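PDB 2YIK: endoglucanase from Clostridium thermocellum, which probably hydrolyses internal beta-1,4-glucosidic linkages of cellulose, as a family 9 glycoside hydrolase. Local coordinates for residues H410-S415 with Y513-D518; R453-L458 with S465-V470; S275-D280 with D320-T325. One frame throughout, in Å; residues are numbered along the deposited sequence.

Contact 1: residues H410-S415 with Y513-D518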
loop_
_atom_site.group_PDB
_atom_site.type_symbol
_atom_site.label_atom_id
_atom_site.label_comp_id
_atom_site.label_asym_id
_atom_site.label_seq_id
_atom_site.Cartn_x
_atom_site.Cartn_y
_atom_site.Cartn_z
ATOM N N HIS A 410 1.055 -23.364 -3.353
ATOM C CA HIS A 410 0.936 -24.724 -2.856
ATOM C C HIS A 410 0.010 -25.520 -3.770
ATOM O O HIS A 410 -1.060 -25.962 -3.359
ATOM C CB HIS A 410 0.414 -24.746 -1.411
ATOM C CG HIS A 410 1.415 -24.268 -0.406
ATOM N ND1 HIS A 410 1.692 -22.929 -0.206
ATOM C CD2 HIS A 410 2.275 -24.943 0.394
ATOM C CE1 HIS A 410 2.675 -22.804 0.663
ATOM N NE2 HIS A 410 3.050 -24.017 1.044
ATOM N N GLY A 411 0.435 -25.690 -5.019
ATOM C CA GLY A 411 -0.352 -26.439 -5.984
ATOM C C GLY A 411 -1.195 -25.538 -6.866
ATOM O O GLY A 411 -1.838 -26.002 -7.810
ATOM N N ASP A 412 -1.180 -24.243 -6.563
ATOM C CA ASP A 412 -1.955 -23.255 -7.310
ATOM C C ASP A 412 -3.384 -23.755 -7.504
ATOM O O ASP A 412 -3.905 -23.798 -8.619
ATOM C CB ASP A 412 -1.299 -22.969 -8.670
ATOM C CG ASP A 412 -1.865 -21.725 -9.347
ATOM O OD1 ASP A 412 -2.547 -20.918 -8.676
ATOM O OD2 ASP A 412 -1.620 -21.538 -10.557
ATOM N N THR A 413 -4.010 -24.135 -6.398
ATOM C CA THR A 413 -5.378 -24.624 -6.418
ATOM C C THR A 413 -5.989 -24.175 -5.096
ATOM O O THR A 413 -5.285 -24.067 -4.086
ATOM C CB THR A 413 -5.415 -26.185 -6.548
ATOM O OG1 THR A 413 -6.761 -26.624 -6.755
ATOM C CG2 THR A 413 -4.872 -26.852 -5.293
ATOM N N PRO A 414 -7.297 -23.880 -5.087
ATOM C CA PRO A 414 -7.920 -23.441 -3.838
ATOM C C PRO A 414 -8.048 -24.518 -2.801
ATOM O O PRO A 414 -8.435 -25.659 -3.083
ATOM C CB PRO A 414 -9.273 -22.922 -4.285
ATOM C CG PRO A 414 -9.601 -23.809 -5.441
ATOM C CD PRO A 414 -8.275 -23.882 -6.191
ATOM N N SER A 415 -7.743 -24.100 -1.584
ATOM C CA SER A 415 -7.787 -24.928 -0.405
ATOM C C SER A 415 -8.765 -24.251 0.570
ATOM O O SER A 415 -9.498 -23.311 0.197
ATOM C CB SER A 415 -6.374 -25.014 0.229
ATOM O OG SER A 415 -5.981 -23.836 0.982
ATOM N N TYR A 513 -10.554 -14.330 -8.376
ATOM C CA TYR A 513 -10.925 -14.571 -9.760
ATOM C C TYR A 513 -10.077 -15.720 -10.291
ATOM O O TYR A 513 -10.533 -16.540 -11.090
ATOM C CB TYR A 513 -10.683 -13.328 -10.613
ATOM C CG TYR A 513 -11.152 -13.527 -12.032
ATOM C CD1 TYR A 513 -12.514 -13.555 -12.337
ATOM C CD2 TYR A 513 -10.238 -13.752 -13.060
ATOM C CE1 TYR A 513 -12.957 -13.807 -13.642
ATOM C CE2 TYR A 513 -10.666 -14.007 -14.358
ATOM C CZ TYR A 513 -12.025 -14.033 -14.642
ATOM O OH TYR A 513 -12.440 -14.283 -15.930
ATOM N N ARG A 514 -8.835 -15.777 -9.830
ATOM C CA ARG A 514 -7.921 -16.823 -10.251
ATOM C C ARG A 514 -8.457 -18.224 -9.974
ATOM O O ARG A 514 -8.398 -19.098 -10.837
ATOM C CB ARG A 514 -6.580 -16.656 -9.540
ATOM C CG ARG A 514 -5.528 -17.689 -9.931
ATOM C CD ARG A 514 -4.213 -17.437 -9.203
ATOM N NE ARG A 514 -3.124 -18.259 -9.717
ATOM C CZ ARG A 514 -2.172 -17.824 -10.541
ATOM N NH1 ARG A 514 -2.162 -16.567 -10.948
ATOM N NH2 ARG A 514 -1.233 -18.657 -10.967
ATOM N N PHE A 515 -8.983 -18.435 -8.771
ATOM C CA PHE A 515 -9.483 -19.752 -8.387
ATOM C C PHE A 515 -10.984 -19.965 -8.549
ATOM O O PHE A 515 -11.427 -21.099 -8.677
ATOM C CB PHE A 515 -9.128 -20.053 -6.920
ATOM C CG PHE A 515 -7.655 -20.004 -6.614
ATOM C CD1 PHE A 515 -6.754 -20.802 -7.311
ATOM C CD2 PHE A 515 -7.171 -19.180 -5.598
ATOM C CE1 PHE A 515 -5.396 -20.784 -7.004
ATOM C CE2 PHE A 515 -5.813 -19.155 -5.282
ATOM C CZ PHE A 515 -4.924 -19.961 -5.988
ATOM N N PHE A 516 -11.762 -18.884 -8.548
ATOM C CA PHE A 516 -13.216 -18.997 -8.630
ATOM C C PHE A 516 -13.928 -18.287 -9.783
ATOM O O PHE A 516 -15.155 -18.318 -9.853
ATOM C CB PHE A 516 -13.835 -18.511 -7.311
ATOM C CG PHE A 516 -13.263 -19.173 -6.084
ATOM C CD1 PHE A 516 -13.431 -20.540 -5.876
ATOM C CD2 PHE A 516 -12.534 -18.437 -5.156
ATOM C CE1 PHE A 516 -12.883 -21.171 -4.762
ATOM C CE2 PHE A 516 -11.980 -19.053 -4.037
ATOM C CZ PHE A 516 -12.153 -20.424 -3.838
ATOM N N GLY A 517 -13.188 -17.654 -10.689
ATOM C CA GLY A 517 -13.848 -16.964 -11.787
ATOM C C GLY A 517 -14.520 -17.874 -12.809
ATOM O O GLY A 517 -13.955 -18.918 -13.148
ATOM N N ASP A 518 -15.730 -17.508 -13.268
ATOM C CA ASP A 518 -16.450 -18.279 -14.310
ATOM C C ASP A 518 -16.558 -17.376 -15.503
ATOM O O ASP A 518 -16.048 -16.254 -15.529
ATOM C CB ASP A 518 -17.946 -18.584 -14.077
ATOM C CG ASP A 518 -18.338 -18.732 -12.657
ATOM O OD1 ASP A 518 -18.034 -19.787 -12.071
ATOM O OD2 ASP A 518 -18.999 -17.807 -12.139
#

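Contact 2: residues R453-L458 with S465-V470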
loop_
_atom_site.group_PDB
_atom_site.type_symbol
_atom_site.label_atom_id
_atom_site.label_comp_id
_atom_site.label_asym_id
_atom_site.label_seq_id
_atom_site.Cartn_x
_atom_site.Cartn_y
_atom_site.Cartn_z
ATOM N N ARG A 453 -13.667 13.695 0.860
ATOM C CA ARG A 453 -13.870 15.065 0.397
ATOM C C ARG A 453 -14.298 15.218 -1.067
ATOM O O ARG A 453 -15.399 15.696 -1.333
ATOM C CB ARG A 453 -12.615 15.897 0.663
ATOM C CG ARG A 453 -12.434 16.247 2.128
ATOM C CD ARG A 453 -11.079 16.874 2.416
ATOM N NE ARG A 453 -10.971 17.274 3.818
ATOM C CZ ARG A 453 -11.009 16.428 4.841
ATOM N NH1 ARG A 453 -11.150 15.129 4.623
ATOM N NH2 ARG A 453 -10.906 16.881 6.083
ATOM N N ALA A 454 -13.447 14.805 -2.008
ATOM C CA ALA A 454 -13.750 14.937 -3.438
ATOM C C ALA A 454 -15.049 14.290 -3.921
ATOM O O ALA A 454 -15.840 14.927 -4.620
ATOM C CB ALA A 454 -12.587 14.408 -4.272
ATOM N N ALA A 455 -15.273 13.030 -3.564
ATOM C CA ALA A 455 -16.483 12.350 -4.011
ATOM C C ALA A 455 -17.763 12.987 -3.472
ATOM O O ALA A 455 -18.767 13.063 -4.178
ATOM C CB ALA A 455 -16.430 10.872 -3.628
ATOM N N SER A 456 -17.720 13.449 -2.225
ATOM C CA SER A 456 -18.884 14.059 -1.594
ATOM C C SER A 456 -19.436 15.265 -2.357
ATOM O O SER A 456 -20.648 15.379 -2.555
ATOM C CB SER A 456 -18.553 14.472 -0.157
ATOM O OG SER A 456 -17.696 15.606 -0.123
ATOM N N GLY A 457 -18.555 16.160 -2.791
ATOM C CA GLY A 457 -19.012 17.341 -3.506
ATOM C C GLY A 457 -19.694 18.298 -2.541
ATOM O O GLY A 457 -20.438 19.191 -2.954
ATOM N N LEU A 458 -19.435 18.110 -1.248
ATOM C CA LEU A 458 -20.021 18.940 -0.200
ATOM C C LEU A 458 -18.962 19.850 0.428
ATOM O O LEU A 458 -17.773 19.731 0.123
ATOM C CB LEU A 458 -20.645 18.038 0.869
ATOM C CG LEU A 458 -21.572 16.950 0.298
ATOM C CD1 LEU A 458 -22.119 16.094 1.417
ATOM C CD2 LEU A 458 -22.716 17.588 -0.481
ATOM N N SER A 465 -26.473 15.367 2.539
ATOM C CA SER A 465 -26.921 15.229 1.158
ATOM C C SER A 465 -26.182 14.137 0.400
ATOM O O SER A 465 -25.082 13.736 0.791
ATOM C CB SER A 465 -26.716 16.547 0.420
ATOM O OG SER A 465 -27.139 17.618 1.237
ATOM N N PRO A 466 -26.780 13.645 -0.702
ATOM C CA PRO A 466 -26.150 12.601 -1.510
ATOM C C PRO A 466 -24.825 13.158 -2.017
ATOM O O PRO A 466 -24.657 14.375 -2.140
ATOM C CB PRO A 466 -27.138 12.400 -2.660
ATOM C CG PRO A 466 -28.461 12.737 -2.046
ATOM C CD PRO A 466 -28.131 13.961 -1.206
ATOM N N HIS A 467 -23.880 12.272 -2.308
ATOM C CA HIS A 467 -22.592 12.709 -2.821
ATOM C C HIS A 467 -22.785 13.121 -4.267
ATOM O O HIS A 467 -23.647 12.589 -4.960
ATOM C CB HIS A 467 -21.564 11.578 -2.728
ATOM C CG HIS A 467 -21.079 11.323 -1.337
ATOM N ND1 HIS A 467 -20.016 10.489 -1.055
ATOM C CD2 HIS A 467 -21.508 11.797 -0.143
ATOM C CE1 HIS A 467 -19.812 10.463 0.248
ATOM N NE2 HIS A 467 -20.706 11.249 0.826
ATOM N N LYS A 468 -21.992 14.079 -4.722
ATOM C CA LYS A 468 -22.108 14.544 -6.096
ATOM C C LYS A 468 -21.527 13.494 -7.047
ATOM O O LYS A 468 -21.986 13.346 -8.192
ATOM C CB LYS A 468 -21.390 15.899 -6.238
ATOM C CG LYS A 468 -21.490 16.540 -7.617
ATOM C CD LYS A 468 -22.928 16.541 -8.137
ATOM C CE LYS A 468 -22.965 16.576 -9.671
ATOM N NZ LYS A 468 -23.583 15.312 -10.216
ATOM N N TYR A 469 -20.544 12.734 -6.559
ATOM C CA TYR A 469 -19.890 11.707 -7.371
ATOM C C TYR A 469 -19.773 10.360 -6.668
ATOM O O TYR A 469 -19.613 10.290 -5.452
ATOM C CB TYR A 469 -18.496 12.189 -7.765
ATOM C CG TYR A 469 -18.499 13.578 -8.345
ATOM C CD1 TYR A 469 -19.027 13.824 -9.611
ATOM C CD2 TYR A 469 -17.997 14.654 -7.616
ATOM C CE1 TYR A 469 -19.053 15.118 -10.139
ATOM C CE2 TYR A 469 -18.020 15.946 -8.130
ATOM C CZ TYR A 469 -18.547 16.172 -9.390
ATOM O OH TYR A 469 -18.568 17.456 -9.896
ATOM N N VAL A 470 -19.843 9.292 -7.452
ATOM C CA VAL A 470 -19.747 7.937 -6.921
ATOM C C VAL A 470 -18.288 7.477 -6.865
ATOM O O VAL A 470 -17.624 7.355 -7.898
ATOM C CB VAL A 470 -20.551 6.944 -7.792
ATOM C CG1 VAL A 470 -20.478 5.544 -7.195
ATOM C CG2 VAL A 470 -22.010 7.405 -7.898
#

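Contact 3: residues S275-D280 with D320-T325. With CA (calcium ion), chain C.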
loop_
_atom_site.group_PDB
_atom_site.type_symbol
_atom_site.label_atom_id
_atom_site.label_comp_id
_atom_site.label_asym_id
_atom_site.label_seq_id
_atom_site.Cartn_x
_atom_site.Cartn_y
_atom_site.Cartn_z
ATOM N N SER A 275 4.306 4.998 13.667
ATOM C CA SER A 275 5.036 3.793 13.271
ATOM C C SER A 275 5.625 2.999 14.430
ATOM O O SER A 275 6.370 3.541 15.242
ATOM C CB SER A 275 6.157 4.178 12.295
ATOM O OG SER A 275 6.870 3.042 11.846
ATOM N N SER A 276 5.304 1.709 14.489
ATOM C CA SER A 276 5.809 0.839 15.552
ATOM C C SER A 276 7.279 0.475 15.369
ATOM O O SER A 276 8.061 0.565 16.310
ATOM C CB SER A 276 4.990 -0.447 15.621
ATOM O OG SER A 276 3.637 -0.148 15.895
ATOM N N LYS A 277 7.661 0.052 14.168
ATOM C CA LYS A 277 9.053 -0.315 13.944
ATOM C C LYS A 277 9.509 -0.239 12.498
ATOM O O LYS A 277 8.712 -0.069 11.586
ATOM C CB LYS A 277 9.328 -1.723 14.465
ATOM C CG LYS A 277 8.631 -2.806 13.680
ATOM C CD LYS A 277 7.151 -2.858 14.037
ATOM C CE LYS A 277 6.283 -3.370 12.877
ATOM N NZ LYS A 277 5.828 -4.790 13.046
ATOM N N TRP A 278 10.814 -0.389 12.308
ATOM C CA TRP A 278 11.410 -0.330 10.987
ATOM C C TRP A 278 11.893 -1.686 10.485
ATOM O O TRP A 278 12.064 -1.873 9.283
ATOM C CB TRP A 278 12.599 0.636 10.996
ATOM C CG TRP A 278 13.700 0.229 11.950
ATOM C CD1 TRP A 278 13.873 0.662 13.238
ATOM C CD2 TRP A 278 14.771 -0.694 11.690
ATOM N NE1 TRP A 278 14.987 0.075 13.789
ATOM C CE2 TRP A 278 15.560 -0.750 12.866
ATOM C CE3 TRP A 278 15.149 -1.456 10.577
ATOM C CZ2 TRP A 278 16.698 -1.568 12.963
ATOM C CZ3 TRP A 278 16.291 -2.270 10.678
ATOM C CH2 TRP A 278 17.053 -2.307 11.863
ATOM N N GLN A 279 12.106 -2.630 11.397
ATOM C CA GLN A 279 12.621 -3.938 11.004
ATOM C C GLN A 279 11.791 -4.723 9.995
ATOM O O GLN A 279 12.353 -5.403 9.137
ATOM C CB GLN A 279 12.910 -4.801 12.241
ATOM C CG GLN A 279 14.064 -4.265 13.084
ATOM C CD GLN A 279 13.612 -3.331 14.189
ATOM O OE1 GLN A 279 12.611 -2.624 14.062
ATOM N NE2 GLN A 279 14.361 -3.318 15.283
ATOM N N ASP A 280 10.466 -4.639 10.078
ATOM C CA ASP A 280 9.631 -5.361 9.122
ATOM C C ASP A 280 9.741 -4.736 7.728
ATOM O O ASP A 280 9.868 -5.454 6.741
ATOM C CB ASP A 280 8.175 -5.371 9.582
ATOM C CG ASP A 280 7.651 -3.991 9.847
ATOM O OD1 ASP A 280 8.359 -3.225 10.531
ATOM O OD2 ASP A 280 6.533 -3.680 9.390
ATOM N N ASP A 320 2.659 -2.860 9.807
ATOM C CA ASP A 320 3.266 -4.168 10.042
ATOM C C ASP A 320 3.244 -5.030 8.788
ATOM O O ASP A 320 2.215 -5.593 8.425
ATOM C CB ASP A 320 2.540 -4.912 11.160
ATOM C CG ASP A 320 3.271 -6.173 11.586
ATOM O OD1 ASP A 320 3.888 -6.841 10.726
ATOM O OD2 ASP A 320 3.222 -6.504 12.783
ATOM N N VAL A 321 4.391 -5.145 8.135
ATOM C CA VAL A 321 4.481 -5.935 6.921
ATOM C C VAL A 321 5.262 -7.237 7.119
ATOM O O VAL A 321 5.823 -7.787 6.172
ATOM C CB VAL A 321 5.106 -5.098 5.772
ATOM C CG1 VAL A 321 4.190 -3.918 5.446
ATOM C CG2 VAL A 321 6.517 -4.610 6.163
ATOM N N TRP A 322 5.289 -7.733 8.353
ATOM C CA TRP A 322 5.991 -8.984 8.649
ATOM C C TRP A 322 5.381 -10.178 7.898
ATOM O O TRP A 322 6.106 -11.034 7.399
ATOM C CB TRP A 322 5.969 -9.288 10.156
ATOM C CG TRP A 322 7.032 -8.590 10.987
ATOM C CD1 TRP A 322 6.828 -7.861 12.124
ATOM C CD2 TRP A 322 8.459 -8.613 10.773
ATOM N NE1 TRP A 322 8.031 -7.412 12.623
ATOM C CE2 TRP A 322 9.041 -7.833 11.809
ATOM C CE3 TRP A 322 9.288 -9.161 9.784
ATOM C CZ2 TRP A 322 10.433 -7.656 11.917
ATOM C CZ3 TRP A 322 10.675 -8.977 9.891
ATOM C CH2 TRP A 322 11.226 -8.206 10.937
ATOM N N SER A 323 4.054 -10.244 7.814
ATOM C CA SER A 323 3.423 -11.366 7.134
ATOM C C SER A 323 3.718 -11.354 5.643
ATOM O O SER A 323 3.921 -12.401 5.046
ATOM C CB SER A 323 1.907 -11.397 7.392
ATOM O OG SER A 323 1.284 -10.179 7.049
ATOM N N GLY A 324 3.746 -10.169 5.044
ATOM C CA GLY A 324 4.059 -10.078 3.628
ATOM C C GLY A 324 5.505 -10.506 3.429
ATOM O O GLY A 324 5.835 -11.228 2.485
ATOM N N THR A 325 6.368 -10.058 4.335
ATOM C CA THR A 325 7.786 -10.393 4.281
ATOM C C THR A 325 7.952 -11.910 4.329
ATOM O O THR A 325 8.673 -12.485 3.519
ATOM C CB THR A 325 8.555 -9.741 5.466
ATOM O OG1 THR A 325 8.482 -8.315 5.356
ATOM C CG2 THR A 325 10.014 -10.154 5.462
HETATM CA CA CA C . 6.901 -1.129 10.259
HETATM O O HOH W 1 5.684 0.815 11.464
HETATM O O HOH W 2 5.169 -0.868 8.342
#

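Contact 1: residues H410-S415 with Y513-D518
Asp412 and Arg514 make the polar half of this contact, a bidentate salt bridge in which the guanidinium offers NE and NH2 side-on, one nitrogen to each carboxylate oxygen. Arg514 NE reaches Asp412 OD1 at 2.9 Å with an N-H...O angle of 164°, on the syn lone pair, and Arg514 NH2 lies 2.9 Å from Asp412 OD2, again on the syn side but lifted from the carboxylate plane. The carboxylate and guanidinium planes are 38° apart, although both oxygens stay close to the plane of the guanidinium. The arginine is extended from CG to NE, its CG opposite the backbone N (chi1 -179°), which carries the head group past the ring of Phe515 to the aspartate. Its remaining nitrogen, NH1, bonds to Gln144 OE1, so the rotation of the group is fixed from two directions.

The apolar half centres on Pro414. Its CD lies 3.6 Å from Phe515 CD1, with the proline N over one face of that ring near the rim, while CG of Arg514 lies over the opposite face. Pro414 CB also meets Phe516 CZ at 3.8 Å, and the proline thus touches two successive aromatic side chains. The two halves meet where Asp412 OD1 comes within 3.3 Å of Phe515 CE1, the carboxylate steeply inclined to the ring.

This surface contact joins the loop between helices 392-408 and 416-428 to the C-terminal end of helix 499-516. Phe515 also packs on Leu404 of the first helix and Ala418 of the second, while Phe516 reaches Tyr40 of helix 40-47.

Contact 2: residues R453-L458 with S465-V470
The C-terminal end of the short helix 453-456, just after the predicted active-site residue His451, is met here by the returning chain, whose amides bond to carbonyls of the helix's last turn. Tyr469 N donates to Ala455 O at 3.0 Å, in the carbonyl plane and with a C=O...N angle of 159°. Lys468 N reaches Ser456 O at 2.9 Å, but from well above the carbonyl plane. Two neighbouring amides thus serve two neighbouring carbonyls, and His467 CA adds a CA-H...O contact to Ser456 O.

His467 lays its imidazole over the helix backbone: Ser456 CA stands 3.7 Å from the ring centroid, 18° off the normal, a CH-pi contact. Its CG is opposite the carbonyl carbon (chi1 -74°), which turns a face of the ring onto Ser456 CA, and NE2 is taken by Thr489 OG1. His467 is about 7 Å from His451 between side chains. The Tyr469 ring presents its edge to the helix, with CD2 3.7 Å from Ala454 O, and stacks on Trp68.

Gly457 leaves the helix with positive phi, and its CA lies 3.9 Å from Lys468 CB, with no room for a side chain. Ser456 OG donates to Arg453 O, accepts from Leu458 N in an ST turn, and is also hydrogen-bonded to Trp194 NE1. Beyond the turn, Leu458 CD1 lies 3.8 Å from Ser465 O.

Arg453 ties the start of helix 453-456 to the carbonyls of Gly118 and Phe193, and Ala454 touches Pro197. The contact closes a short peripheral loop between helices 416-428 and 499-516, a region whose one helix is 453-456.

Contact 3: residues S275-D280 with D320-T325
The loop leading into helix 279-293 and that helix's first residues meet the start of helix 322-336, Asp280 and Trp322 coming closest at 5.2 Å between CA atoms. Asp280 serves both a metal and a helix end: its OD1 and OD2 chelate the calcium ion at 2.6 and 2.7 Å, while OD2 also accepts from Val321 N at 2.9 Å through its anti lone pair, nearly straight at 169°. Lys277 O, Asp281 and two waters complete the coordination; water 1 is held in turn by Ser275 OG.

Lys277 contributes its side chain as well. Bent at chi2 and chi4, it swings NZ to within 3.1 Å of Asp320 OD2 in a salt bridge, with a long one to Asp280 OD2. This positive charge probably eases the proximity of the two aspartates. Asp320 OD1 accepts from Trp322 N in an Asx turn leading into the helix.

The indole of Trp322 lies flat against Asp280, whose CB stands 3.4 Å from the five-membered ring centroid and 11° off its normal, a CH-pi contact. Gln279 CB lies 3.8 Å from Trp322 CZ2.

Calcium is bound at the start of helix 279-293, beside the start of helix 322-336, in the (alpha/alpha)6 barrel expected of a family 9 catalytic domain. Val321 packs on Trp284 of helix 279-293 and Tyr129 of helix 124-140, and Trp322 on Cys283.

Overall arrangement
All three contacts bring a helix end against another part of the chain, at different depths. Contact 3, the most buried, lies about 13 Å from the chain's centre and joins the starts of two helices through a calcium-bound aspartate, a salt bridge and an indole face. Contact 1 is a surface contact and contact 2 peripheral yet partly buried, about 24 and 25 Å out; both act at the C-terminal end of a helix. Contact 1 relies mainly on side chains, without backbone-backbone hydrogen bonds, whereas contact 2 rests mainly on such bonds and is nested inside the chain loop closed by contact 1. None touch: contacts 2 and 3 lie on opposite sides of the centre, their centres about 35 Å apart.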